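Long-range contact in nucleoside-diphosphate-sugar epimerase (PDB 2X4G), which probably acts on nucleotide sugars as an NAD(P)-dependent epimerase, as its family suggests: residues Met206-Asp218 with Glu298-Lys310. Residues are numbered along the deposited sequence; the frame is centred on the assembly and turned at random.
Sequences MTHYVAGQRNVID and EVMAGGQFLDGRK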
loop_
_atom_site.group_PDB
_atom_site.type_symbol
_atom_site.label_atom_id
_atom_site.label_comp_id
_atom_site.label_asym_id
_atom_site.label_seq_id
_atom_site.Cartn_x
_atom_site.Cartn_y
_atom_site.Cartn_z
ATOM N N MET A 206 -15.658 9.645 -1.418
ATOM C CA MET A 206 -16.096 8.319 -1.847
ATOM C C MET A 206 -17.048 8.437 -3.034
ATOM O O MET A 206 -18.263 8.526 -2.882
ATOM C CB MET A 206 -16.766 7.552 -0.725
ATOM C CG MET A 206 -17.035 6.147 -1.122
ATOM S SD MET A 206 -17.952 5.297 0.131
ATOM C CE MET A 206 -16.660 4.595 1.161
ATOM N N THR A 207 -16.467 8.426 -4.221
ATOM C CA THR A 207 -17.231 8.583 -5.427
ATOM C C THR A 207 -17.751 7.239 -5.935
ATOM O O THR A 207 -18.673 7.205 -6.742
ATOM C CB THR A 207 -16.403 9.314 -6.490
ATOM O OG1 THR A 207 -17.237 9.596 -7.608
ATOM C CG2 THR A 207 -15.182 8.497 -6.942
ATOM N N HIS A 208 -17.176 6.134 -5.460
ATOM C CA HIS A 208 -17.605 4.787 -5.867
ATOM C C HIS A 208 -17.554 3.815 -4.685
ATOM O O HIS A 208 -16.881 4.080 -3.686
ATOM C CB HIS A 208 -16.698 4.231 -6.986
ATOM C CG HIS A 208 -16.726 5.016 -8.260
ATOM N ND1 HIS A 208 -17.658 4.798 -9.250
ATOM C CD2 HIS A 208 -15.916 6.000 -8.720
ATOM C CE1 HIS A 208 -17.437 5.628 -10.255
ATOM N NE2 HIS A 208 -16.384 6.370 -9.958
ATOM N N TYR A 209 -18.242 2.682 -4.827
ATOM C CA TYR A 209 -18.231 1.599 -3.830
ATOM C C TYR A 209 -18.073 0.266 -4.551
ATOM O O TYR A 209 -18.311 0.186 -5.759
ATOM C CB TYR A 209 -19.553 1.561 -3.054
ATOM C CG TYR A 209 -20.716 1.082 -3.902
ATOM C CD1 TYR A 209 -21.418 1.966 -4.715
ATOM C CD2 TYR A 209 -21.094 -0.255 -3.916
ATOM C CE1 TYR A 209 -22.486 1.533 -5.503
ATOM C CE2 TYR A 209 -22.162 -0.702 -4.716
ATOM C CZ TYR A 209 -22.851 0.202 -5.509
ATOM O OH TYR A 209 -23.900 -0.207 -6.320
ATOM N N VAL A 210 -17.713 -0.776 -3.806
ATOM C CA VAL A 210 -17.626 -2.133 -4.335
ATOM C C VAL A 210 -18.716 -3.027 -3.738
ATOM O O VAL A 210 -18.913 -3.046 -2.526
ATOM C CB VAL A 210 -16.238 -2.748 -4.045
ATOM C CG1 VAL A 210 -16.273 -4.269 -4.168
ATOM C CG2 VAL A 210 -15.206 -2.174 -4.998
ATOM N N ALA A 211 -19.394 -3.795 -4.593
ATOM C CA ALA A 211 -20.500 -4.666 -4.163
ATOM C C ALA A 211 -20.099 -5.528 -2.971
ATOM O O ALA A 211 -18.962 -6.018 -2.890
ATOM C CB ALA A 211 -20.986 -5.551 -5.326
ATOM N N GLY A 212 -21.029 -5.712 -2.042
ATOM C CA GLY A 212 -20.738 -6.480 -0.834
ATOM C C GLY A 212 -21.863 -6.496 0.185
ATOM O O GLY A 212 -22.704 -5.596 0.235
ATOM N N GLN A 213 -21.863 -7.530 1.010
ATOM C CA GLN A 213 -22.888 -7.696 2.018
ATOM C C GLN A 213 -22.275 -7.293 3.338
ATOM O O GLN A 213 -21.118 -7.587 3.586
ATOM C CB GLN A 213 -23.331 -9.161 2.080
ATOM C CG GLN A 213 -23.635 -9.783 0.734
ATOM C CD GLN A 213 -24.371 -11.092 0.885
ATOM O OE1 GLN A 213 -25.506 -11.248 0.387
ATOM N NE2 GLN A 213 -23.759 -12.034 1.613
ATOM N N ARG A 214 -23.055 -6.648 4.197
ATOM C CA ARG A 214 -22.541 -6.156 5.469
ATOM C C ARG A 214 -23.631 -6.028 6.505
ATOM O O ARG A 214 -24.758 -5.718 6.163
ATOM C CB ARG A 214 -21.907 -4.790 5.250
ATOM C CG ARG A 214 -21.051 -4.344 6.407
ATOM C CD ARG A 214 -20.243 -3.109 6.065
ATOM N NE ARG A 214 -19.191 -3.404 5.099
ATOM C CZ ARG A 214 -18.038 -4.002 5.394
ATOM N NH1 ARG A 214 -17.768 -4.391 6.643
ATOM N NH2 ARG A 214 -17.154 -4.228 4.425
ATOM N N ASN A 215 -23.290 -6.269 7.766
ATOM C CA ASN A 215 -24.182 -5.965 8.888
ATOM C C ASN A 215 -23.706 -4.734 9.632
ATOM O O ASN A 215 -22.552 -4.670 10.093
ATOM C CB ASN A 215 -24.298 -7.115 9.875
ATOM C CG ASN A 215 -25.408 -6.887 10.913
ATOM O OD1 ASN A 215 -25.143 -6.409 12.013
ATOM N ND2 ASN A 215 -26.650 -7.218 10.556
ATOM N N VAL A 216 -24.617 -3.769 9.740
ATOM C CA VAL A 216 -24.378 -2.494 10.389
ATOM C C VAL A 216 -25.170 -2.450 11.690
ATOM O O VAL A 216 -26.290 -2.951 11.736
ATOM C CB VAL A 216 -24.822 -1.359 9.460
ATOM C CG1 VAL A 216 -24.990 -0.043 10.215
ATOM C CG2 VAL A 216 -23.814 -1.206 8.364
ATOM N N ILE A 217 -24.590 -1.870 12.740
ATOM C CA ILE A 217 -25.250 -1.786 14.046
ATOM C C ILE A 217 -25.066 -0.414 14.674
ATOM O O ILE A 217 -24.022 0.225 14.541
ATOM C CB ILE A 217 -24.779 -2.875 15.060
ATOM C CG1 ILE A 217 -25.738 -2.906 16.271
ATOM C CG2 ILE A 217 -23.341 -2.640 15.486
ATOM C CD1 ILE A 217 -25.243 -3.600 17.468
ATOM N N ASP A 218 -26.125 0.032 15.338
ATOM C CA ASP A 218 -26.171 1.333 15.963
ATOM C C ASP A 218 -25.212 1.311 17.179
ATOM O O ASP A 218 -25.152 0.336 17.922
ATOM C CB ASP A 218 -27.637 1.622 16.321
ATOM C CG ASP A 218 -27.843 2.904 17.125
ATOM O OD1 ASP A 218 -28.152 3.935 16.496
ATOM O OD2 ASP A 218 -27.757 2.876 18.384
ATOM N N GLU A 298 -11.115 -5.861 -1.666
ATOM C CA GLU A 298 -10.494 -7.119 -1.288
ATOM C C GLU A 298 -11.327 -7.724 -0.146
ATOM O O GLU A 298 -12.336 -8.392 -0.394
ATOM C CB GLU A 298 -9.041 -6.870 -0.866
ATOM C CG GLU A 298 -8.137 -6.330 -1.961
ATOM C CD GLU A 298 -7.316 -7.409 -2.637
ATOM O OE1 GLU A 298 -7.137 -7.331 -3.875
ATOM O OE2 GLU A 298 -6.845 -8.332 -1.931
ATOM N N VAL A 299 -10.895 -7.487 1.099
ATOM C CA VAL A 299 -11.786 -7.535 2.273
ATOM C C VAL A 299 -12.494 -6.155 2.445
ATOM O O VAL A 299 -13.255 -5.937 3.410
ATOM C CB VAL A 299 -11.017 -7.952 3.560
ATOM C CG1 VAL A 299 -10.249 -9.270 3.334
ATOM C CG2 VAL A 299 -10.075 -6.843 4.013
ATOM N N MET A 300 -12.234 -5.252 1.484
ATOM C CA MET A 300 -12.948 -3.963 1.310
ATOM C C MET A 300 -14.451 -4.151 0.916
ATOM O O MET A 300 -15.274 -3.218 0.986
ATOM C CB MET A 300 -12.216 -3.116 0.247
ATOM C CG MET A 300 -10.830 -2.571 0.675
ATOM S SD MET A 300 -9.532 -3.784 1.081
ATOM C CE MET A 300 -9.737 -3.923 2.866
ATOM N N ALA A 301 -14.771 -5.366 0.469
ATOM C CA ALA A 301 -16.141 -5.850 0.338
ATOM C C ALA A 301 -16.092 -7.380 0.484
ATOM O O ALA A 301 -16.555 -8.131 -0.385
ATOM C CB ALA A 301 -16.739 -5.437 -1.006
ATOM N N GLY A 302 -15.487 -7.823 1.587
ATOM C CA GLY A 302 -15.440 -9.235 1.939
ATOM C C GLY A 302 -16.226 -9.550 3.202
ATOM O O GLY A 302 -15.949 -10.544 3.863
ATOM N N GLY A 303 -17.214 -8.724 3.540
ATOM C CA GLY A 303 -18.017 -8.944 4.740
ATOM C C GLY A 303 -19.195 -9.832 4.418
ATOM O O GLY A 303 -19.452 -10.093 3.240
ATOM N N GLN A 304 -19.909 -10.298 5.449
ATOM C CA GLN A 304 -21.177 -11.035 5.247
ATOM C C GLN A 304 -22.311 -10.550 6.143
ATOM O O GLN A 304 -22.098 -9.744 7.047
ATOM C CB GLN A 304 -20.975 -12.535 5.457
ATOM C CG GLN A 304 -20.497 -12.938 6.844
ATOM C CD GLN A 304 -20.268 -14.431 6.952
ATOM O OE1 GLN A 304 -20.926 -15.220 6.272
ATOM N NE2 GLN A 304 -19.331 -14.829 7.798
ATOM N N PHE A 305 -23.521 -11.036 5.861
ATOM C CA PHE A 305 -24.681 -10.810 6.719
ATOM C C PHE A 305 -24.495 -11.655 7.958
ATOM O O PHE A 305 -23.865 -12.710 7.901
ATOM C CB PHE A 305 -26.001 -11.211 6.041
ATOM C CG PHE A 305 -26.458 -10.292 4.918
ATOM C CD1 PHE A 305 -25.922 -9.027 4.724
ATOM C CD2 PHE A 305 -27.467 -10.701 4.075
ATOM C CE1 PHE A 305 -26.384 -8.207 3.691
ATOM C CE2 PHE A 305 -27.924 -9.884 3.052
ATOM C CZ PHE A 305 -27.378 -8.632 2.868
ATOM N N LEU A 306 -25.054 -11.183 9.069
ATOM C CA LEU A 306 -24.919 -11.835 10.363
ATOM C C LEU A 306 -26.302 -12.205 10.923
ATOM O O LEU A 306 -27.265 -11.482 10.711
ATOM C CB LEU A 306 -24.158 -10.922 11.327
ATOM C CG LEU A 306 -22.791 -10.396 10.842
ATOM C CD1 LEU A 306 -21.977 -9.770 11.980
ATOM C CD2 LEU A 306 -21.956 -11.479 10.145
ATOM N N ASP A 307 -26.380 -13.347 11.608
ATOM C CA ASP A 307 -27.595 -13.865 12.224
ATOM C C ASP A 307 -27.544 -13.471 13.681
ATOM O O ASP A 307 -26.619 -13.856 14.388
ATOM C CB ASP A 307 -27.620 -15.411 12.103
ATOM C CG ASP A 307 -28.960 -16.054 12.557
ATOM O OD1 ASP A 307 -29.134 -17.284 12.359
ATOM O OD2 ASP A 307 -29.844 -15.342 13.090
ATOM N N GLY A 308 -28.549 -12.722 14.130
ATOM C CA GLY A 308 -28.625 -12.244 15.513
ATOM C C GLY A 308 -29.403 -13.076 16.522
ATOM O O GLY A 308 -29.618 -12.626 17.640
ATOM N N ARG A 309 -29.793 -14.292 16.163
ATOM C CA ARG A 309 -30.678 -15.101 17.014
ATOM C C ARG A 309 -30.094 -15.506 18.372
ATOM O O ARG A 309 -30.809 -15.520 19.381
ATOM C CB ARG A 309 -31.101 -16.375 16.281
ATOM C CG ARG A 309 -32.153 -16.178 15.182
ATOM C CD ARG A 309 -32.088 -17.358 14.191
ATOM N NE ARG A 309 -33.358 -17.638 13.515
ATOM C CZ ARG A 309 -33.542 -18.656 12.672
ATOM N NH1 ARG A 309 -32.529 -19.480 12.385
ATOM N NH2 ARG A 309 -34.737 -18.848 12.101
ATOM N N LYS A 310 -28.815 -15.877 18.392
ATOM C CA LYS A 310 -28.191 -16.364 19.621
ATOM C C LYS A 310 -28.290 -15.271 20.666
ATOM O O LYS A 310 -28.801 -15.522 21.748
ATOM C CB LYS A 310 -26.736 -16.758 19.393
ATOM C CG LYS A 310 -26.064 -17.443 20.573
ATOM C CD LYS A 310 -24.670 -17.916 20.181
ATOM C CE LYS A 310 -23.962 -18.697 21.291
ATOM N NZ LYS A 310 -22.565 -19.135 20.918
#
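The side-chain amide of Gln213 lies over one face of the Phe305 ring. The two planes are stacked, 19° apart, and OE1 of Gln213 sits above the rim of the ring, 3.8 Å from Phe305 CE2. The base of the same side chain also takes part, with Gln213 CB 3.6 Å from Phe305 CE1. The Gln213 chain is extended beyond CG (chi2 -166°), which carries the amide across the ring. At the ring edge, near its plane, is the backbone N of Arg214. The Arg214 backbone pairs with Leu246 of strand 238-247.

Next along the strand, Asn215 and Leu306 meet through carbon, Asn215 CB lying 3.7 Å from Leu306 CG. The Asn215 amide is bonded to Asn245 and to the backbone N of Gly243. Asn245 OD1 also accepts the backbone N of Leu306, so this one side chain links both segments to strand 238-247.

The fold is that of the NAD-dependent epimerase/dehydratase family, with a Rossmann-type sheet. Strand 213-218 lies in this sheet, parallel to 176-185 and antiparallel to 238-247. Residues 302-307 run past its start as loop, with no hydrogen bond between the two segments.

Arg214 starts out away from the 298-310 chain but bends at chi3 (-70°). Its guanidinium then has the carbonyl oxygens of Val299 and Met300 at its edge, at long range: Arg214 NH2 is 4.0 Å from Met300 O. Its NH1 is hydrogen-bonded to Tyr128 OH.

At the other end Val210 CG1 packs on the methyl group of Ala301, 3.4 Å from its CB. Val210 also touches Leu278 of the second subunit, placing this end beside the dimer interface.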